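Local coordinates for probable transcriptional regulator, ArsR family protein (Rhodococcus sp. RHA1, PDB 3F6O) that probably binds DNA as a dimeric winged helix-turn-helix transcription factor of the ArsR family, at residues L24-L37 with R68-T80. Numbering follows the deposited sequence.
Sequences LGRLSRGPATVSEL and RVRTCAIEKEPFT
Ala32 and Cys72 form an antiparallel hydrogen-bonded pair, with Ala32 N to Cys72 O at 3.1 Å (158° at the hydrogen) and Cys72 N to Ala32 O at 2.7 Å; after the non-hydrogen-bonded pair Thr33–Thr71, Val34 N donates to Arg70 O at 3.0 Å. In this winged helix-turn-helix fold 69-74 is the central strand, with 32-33 on one side and 61-66, its hairpin partner in the wing, on the other. Thr33 caps helix 34-38: chi1 of 66° turns OG1 to accept from Glu36 N and leaves CG2 facing Val69 CG1, while Thr33 N returns a weak bond to Glu36 OE1, completing a capping box. On the face carrying Ala32 and Cys72, Cys72 SG packs against Val34 CG2 at 3.7 Å and Leu37 CD1, a cluster continued by Phe48 of helix 45-57. Val34 CG2 also rests along the aliphatic stem of Arg70, whose NH1 hydrogen-bonds Thr63 OG1. Helix segment 24-28 runs at 86° to strand 69-74, setting Leu27 CB against Ile74 CB and Leu24 CD2 against Ile74 CG1. Ile74 CD1 touches Ser28 OG (3.5 Å), which hydrogen-bonds Gln89 OE1 of the second subunit. Beyond the Ala32–Cys72 pair, one water donates to Leu27 O at 2.8 Å and accepts from Ile74 N at 3.0 Å.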
loop_
_atom_site.group_PDB
_atom_site.type_symbol
_atom_site.label_atom_id
_atom_site.label_comp_id
_atom_site.label_asym_id
_atom_site.label_seq_id
_atom_site.Cartn_x
_atom_site.Cartn_y
_atom_site.Cartn_z
ATOM N N LEU A 24 5.789 12.401 0.365
ATOM C CA LEU A 24 5.425 12.191 -1.038
ATOM C C LEU A 24 4.425 13.271 -1.523
ATOM O O LEU A 24 4.526 13.752 -2.646
ATOM C CB LEU A 24 4.868 10.791 -1.279
ATOM C CG LEU A 24 5.904 9.665 -1.180
ATOM C CD1 LEU A 24 5.193 8.311 -1.292
ATOM C CD2 LEU A 24 7.023 9.861 -2.248
ATOM N N GLY A 25 3.492 13.646 -0.651
ATOM C CA GLY A 25 2.519 14.721 -0.947
ATOM C C GLY A 25 3.240 16.019 -1.260
ATOM O O GLY A 25 2.915 16.695 -2.226
ATOM N N ARG A 26 4.268 16.339 -0.483
ATOM C CA ARG A 26 5.060 17.516 -0.725
ATOM C C ARG A 26 5.841 17.415 -2.032
ATOM O O ARG A 26 5.880 18.379 -2.807
ATOM C CB ARG A 26 5.990 17.814 0.473
ATOM C CG ARG A 26 7.053 18.883 0.201
ATOM C CD ARG A 26 6.441 20.298 -0.126
ATOM N NE ARG A 26 7.492 21.251 -0.474
ATOM C CZ ARG A 26 8.139 21.263 -1.639
ATOM N NH1 ARG A 26 7.846 20.374 -2.594
ATOM N NH2 ARG A 26 9.082 22.167 -1.852
ATOM N N LEU A 27 6.500 16.277 -2.262
ATOM C CA LEU A 27 7.308 16.109 -3.464
ATOM C C LEU A 27 6.474 16.049 -4.745
ATOM O O LEU A 27 6.988 16.281 -5.853
ATOM C CB LEU A 27 8.272 14.918 -3.332
ATOM C CG LEU A 27 9.396 15.144 -2.291
ATOM C CD1 LEU A 27 10.144 13.823 -2.104
ATOM C CD2 LEU A 27 10.330 16.246 -2.747
ATOM N N SER A 28 5.186 15.777 -4.597
ATOM C CA SER A 28 4.268 15.858 -5.732
ATOM C C SER A 28 4.185 17.310 -6.229
ATOM O O SER A 28 4.012 17.550 -7.417
ATOM C CB SER A 28 2.891 15.280 -5.360
ATOM O OG SER A 28 2.957 13.859 -5.351
ATOM N N ARG A 29 4.364 18.267 -5.323
ATOM C CA ARG A 29 4.363 19.702 -5.672
ATOM C C ARG A 29 5.663 20.150 -6.331
ATOM O O ARG A 29 5.722 21.235 -6.922
ATOM C CB ARG A 29 4.094 20.549 -4.417
ATOM C CG ARG A 29 2.633 20.595 -3.930
ATOM C CD ARG A 29 2.612 20.884 -2.417
ATOM N NE ARG A 29 1.335 21.362 -1.879
ATOM C CZ ARG A 29 1.155 22.545 -1.277
ATOM N NH1 ARG A 29 2.162 23.407 -1.132
ATOM N NH2 ARG A 29 -0.042 22.872 -0.808
ATOM N N GLY A 30 6.717 19.334 -6.240
ATOM C CA GLY A 30 8.015 19.686 -6.826
ATOM C C GLY A 30 9.151 19.259 -5.919
ATOM O O GLY A 30 8.890 18.849 -4.800
ATOM N N PRO A 31 10.414 19.366 -6.392
ATOM C CA PRO A 31 11.552 18.878 -5.582
ATOM C C PRO A 31 11.827 19.742 -4.342
ATOM O O PRO A 31 11.304 20.874 -4.231
ATOM C CB PRO A 31 12.730 18.940 -6.566
ATOM C CG PRO A 31 12.323 20.122 -7.523
ATOM C CD PRO A 31 10.852 19.902 -7.704
ATOM N N ALA A 32 12.668 19.221 -3.446
ATOM C CA ALA A 32 12.949 19.854 -2.162
ATOM C C ALA A 32 14.196 19.232 -1.551
ATOM O O ALA A 32 14.588 18.116 -1.914
ATOM C CB ALA A 32 11.732 19.677 -1.210
ATOM N N THR A 33 14.832 19.947 -0.630
ATOM C CA THR A 33 15.937 19.399 0.140
ATOM C C THR A 33 15.391 18.626 1.353
ATOM O O THR A 33 14.261 18.847 1.772
ATOM C CB THR A 33 16.879 20.497 0.672
ATOM O OG1 THR A 33 16.179 21.310 1.624
ATOM C CG2 THR A 33 17.406 21.361 -0.470
ATOM N N VAL A 34 16.188 17.715 1.892
ATOM C CA VAL A 34 15.825 17.018 3.131
ATOM C C VAL A 34 15.478 17.995 4.273
ATOM O O VAL A 34 14.505 17.782 4.997
ATOM C CB VAL A 34 16.952 16.027 3.554
ATOM C CG1 VAL A 34 16.769 15.552 5.016
ATOM C CG2 VAL A 34 17.017 14.842 2.580
ATOM N N SER A 35 16.254 19.079 4.425
ATOM C CA SER A 35 16.044 19.986 5.565
ATOM C C SER A 35 14.685 20.664 5.449
ATOM O O SER A 35 13.978 20.866 6.426
ATOM C CB SER A 35 17.176 20.999 5.677
ATOM O OG SER A 35 16.877 22.121 4.870
ATOM N N GLU A 36 14.295 20.964 4.223
ATOM C CA GLU A 36 12.992 21.503 3.928
ATOM C C GLU A 36 11.880 20.486 4.254
ATOM O O GLU A 36 10.892 20.819 4.940
ATOM C CB GLU A 36 13.025 21.849 2.451
ATOM C CG GLU A 36 11.960 22.651 1.958
ATOM C CD GLU A 36 12.139 22.994 0.474
ATOM O OE1 GLU A 36 13.285 22.899 -0.132
ATOM O OE2 GLU A 36 11.090 23.381 -0.067
ATOM N N LEU A 37 12.062 19.241 3.794
ATOM C CA LEU A 37 11.090 18.165 4.007
ATOM C C LEU A 37 10.891 17.805 5.474
ATOM O O LEU A 37 9.786 17.460 5.870
ATOM C CB LEU A 37 11.461 16.905 3.194
ATOM C CG LEU A 37 11.462 17.056 1.668
ATOM C CD1 LEU A 37 12.097 15.810 0.976
ATOM C CD2 LEU A 37 10.023 17.311 1.137
ATOM N N ARG A 68 26.614 19.353 2.170
ATOM C CA ARG A 68 25.709 19.020 3.262
ATOM C C ARG A 68 24.234 19.049 2.815
ATOM O O ARG A 68 23.331 18.889 3.640
ATOM C CB ARG A 68 25.928 19.970 4.454
ATOM N N VAL A 69 24.011 19.240 1.514
ATOM C CA VAL A 69 22.674 19.440 0.943
ATOM C C VAL A 69 22.261 18.201 0.173
ATOM O O VAL A 69 23.003 17.749 -0.689
ATOM C CB VAL A 69 22.666 20.617 -0.022
ATOM C CG1 VAL A 69 21.242 20.854 -0.591
ATOM C CG2 VAL A 69 23.197 21.878 0.667
ATOM N N ARG A 70 21.070 17.678 0.470
ATOM C CA ARG A 70 20.533 16.504 -0.220
ATOM C C ARG A 70 19.216 16.876 -0.905
ATOM O O ARG A 70 18.228 17.161 -0.229
ATOM C CB ARG A 70 20.334 15.312 0.760
ATOM C CG ARG A 70 19.783 14.050 0.082
ATOM C CD ARG A 70 19.819 12.798 0.960
ATOM N NE ARG A 70 21.186 12.399 1.294
ATOM C CZ ARG A 70 21.976 11.628 0.546
ATOM N NH1 ARG A 70 21.560 11.115 -0.612
ATOM N NH2 ARG A 70 23.210 11.351 0.974
ATOM N N THR A 71 19.199 16.888 -2.240
ATOM C CA THR A 71 17.981 17.203 -2.977
ATOM C C THR A 71 17.175 15.946 -3.206
ATOM O O THR A 71 17.752 14.865 -3.372
ATOM C CB THR A 71 18.289 17.928 -4.321
ATOM O OG1 THR A 71 19.170 17.118 -5.098
ATOM C CG2 THR A 71 19.006 19.262 -4.034
ATOM N N CYS A 72 15.853 16.085 -3.191
ATOM C CA CYS A 72 14.927 14.961 -3.347
ATOM C C CYS A 72 13.915 15.260 -4.433
ATOM O O CYS A 72 13.418 16.413 -4.577
ATOM C CB CYS A 72 14.165 14.680 -2.039
ATOM S SG CYS A 72 15.222 14.447 -0.592
ATOM N N ALA A 73 13.578 14.229 -5.196
ATOM C CA ALA A 73 12.497 14.357 -6.164
ATOM C C ALA A 73 11.685 13.069 -6.233
ATOM O O ALA A 73 12.228 11.972 -6.096
ATOM C CB ALA A 73 13.049 14.688 -7.553
ATOM N N ILE A 74 10.399 13.219 -6.511
ATOM C CA ILE A 74 9.496 12.090 -6.591
ATOM C C ILE A 74 9.743 11.310 -7.876
ATOM O O ILE A 74 10.205 11.874 -8.895
ATOM C CB ILE A 74 8.001 12.546 -6.424
ATOM C CG1 ILE A 74 7.143 11.391 -5.900
ATOM C CG2 ILE A 74 7.469 13.235 -7.706
ATOM C CD1 ILE A 74 5.719 11.798 -5.535
ATOM N N GLU A 75 9.484 10.005 -7.806
ATOM C CA GLU A 75 9.533 9.129 -8.954
ATOM C C GLU A 75 8.125 8.702 -9.293
ATOM O O GLU A 75 7.295 8.553 -8.405
ATOM C CB GLU A 75 10.355 7.893 -8.622
ATOM C CG GLU A 75 11.837 8.128 -8.654
ATOM C CD GLU A 75 12.309 8.448 -10.070
ATOM O OE1 GLU A 75 12.243 7.549 -10.916
ATOM O OE2 GLU A 75 12.706 9.594 -10.343
ATOM N N LYS A 76 7.862 8.451 -10.570
ATOM C CA LYS A 76 6.503 8.124 -10.971
ATOM C C LYS A 76 6.245 6.627 -11.067
ATOM O O LYS A 76 5.115 6.209 -10.944
ATOM C CB LYS A 76 6.131 8.789 -12.296
ATOM C CG LYS A 76 5.875 10.288 -12.221
ATOM C CD LYS A 76 5.465 10.764 -10.825
ATOM C CE LYS A 76 5.310 12.268 -10.783
ATOM N NZ LYS A 76 4.828 12.615 -9.421
ATOM N N GLU A 77 7.286 5.820 -11.247
ATOM C CA GLU A 77 7.085 4.375 -11.454
ATOM C C GLU A 77 6.245 3.676 -10.371
ATOM O O GLU A 77 5.303 2.930 -10.715
ATOM C CB GLU A 77 8.411 3.641 -11.650
ATOM C CG GLU A 77 9.066 3.890 -13.014
ATOM C CD GLU A 77 9.483 5.353 -13.230
ATOM O OE1 GLU A 77 10.045 6.005 -12.280
ATOM O OE2 GLU A 77 9.213 5.842 -14.364
ATOM N N PRO A 78 6.558 3.909 -9.072
ATOM C CA PRO A 78 5.711 3.224 -8.077
ATOM C C PRO A 78 4.218 3.587 -8.166
ATOM O O PRO A 78 3.371 2.757 -7.854
ATOM C CB PRO A 78 6.340 3.638 -6.738
ATOM C CG PRO A 78 7.808 3.939 -7.100
ATOM C CD PRO A 78 7.643 4.672 -8.421
ATOM N N PHE A 79 3.897 4.817 -8.566
ATOM C CA PHE A 79 2.488 5.197 -8.797
ATOM C C PHE A 79 1.839 4.286 -9.826
ATOM O O PHE A 79 0.704 3.826 -9.659
ATOM C CB PHE A 79 2.387 6.662 -9.251
ATOM C CG PHE A 79 2.580 7.655 -8.145
ATOM C CD1 PHE A 79 3.805 8.281 -7.965
ATOM C CD2 PHE A 79 1.530 7.983 -7.291
ATOM C CE1 PHE A 79 3.991 9.204 -6.963
ATOM C CE2 PHE A 79 1.697 8.902 -6.269
ATOM C CZ PHE A 79 2.921 9.530 -6.095
ATOM N N THR A 80 2.591 4.018 -10.886
ATOM C CA THR A 80 2.159 3.178 -11.969
ATOM C C THR A 80 1.945 1.769 -11.477
ATOM O O THR A 80 0.914 1.151 -11.799
ATOM C CB THR A 80 3.176 3.275 -13.137
ATOM O OG1 THR A 80 3.098 4.603 -13.679
ATOM C CG2 THR A 80 2.888 2.234 -14.238
HETATM O O HOH W 1 9.641 16.066 -6.747
#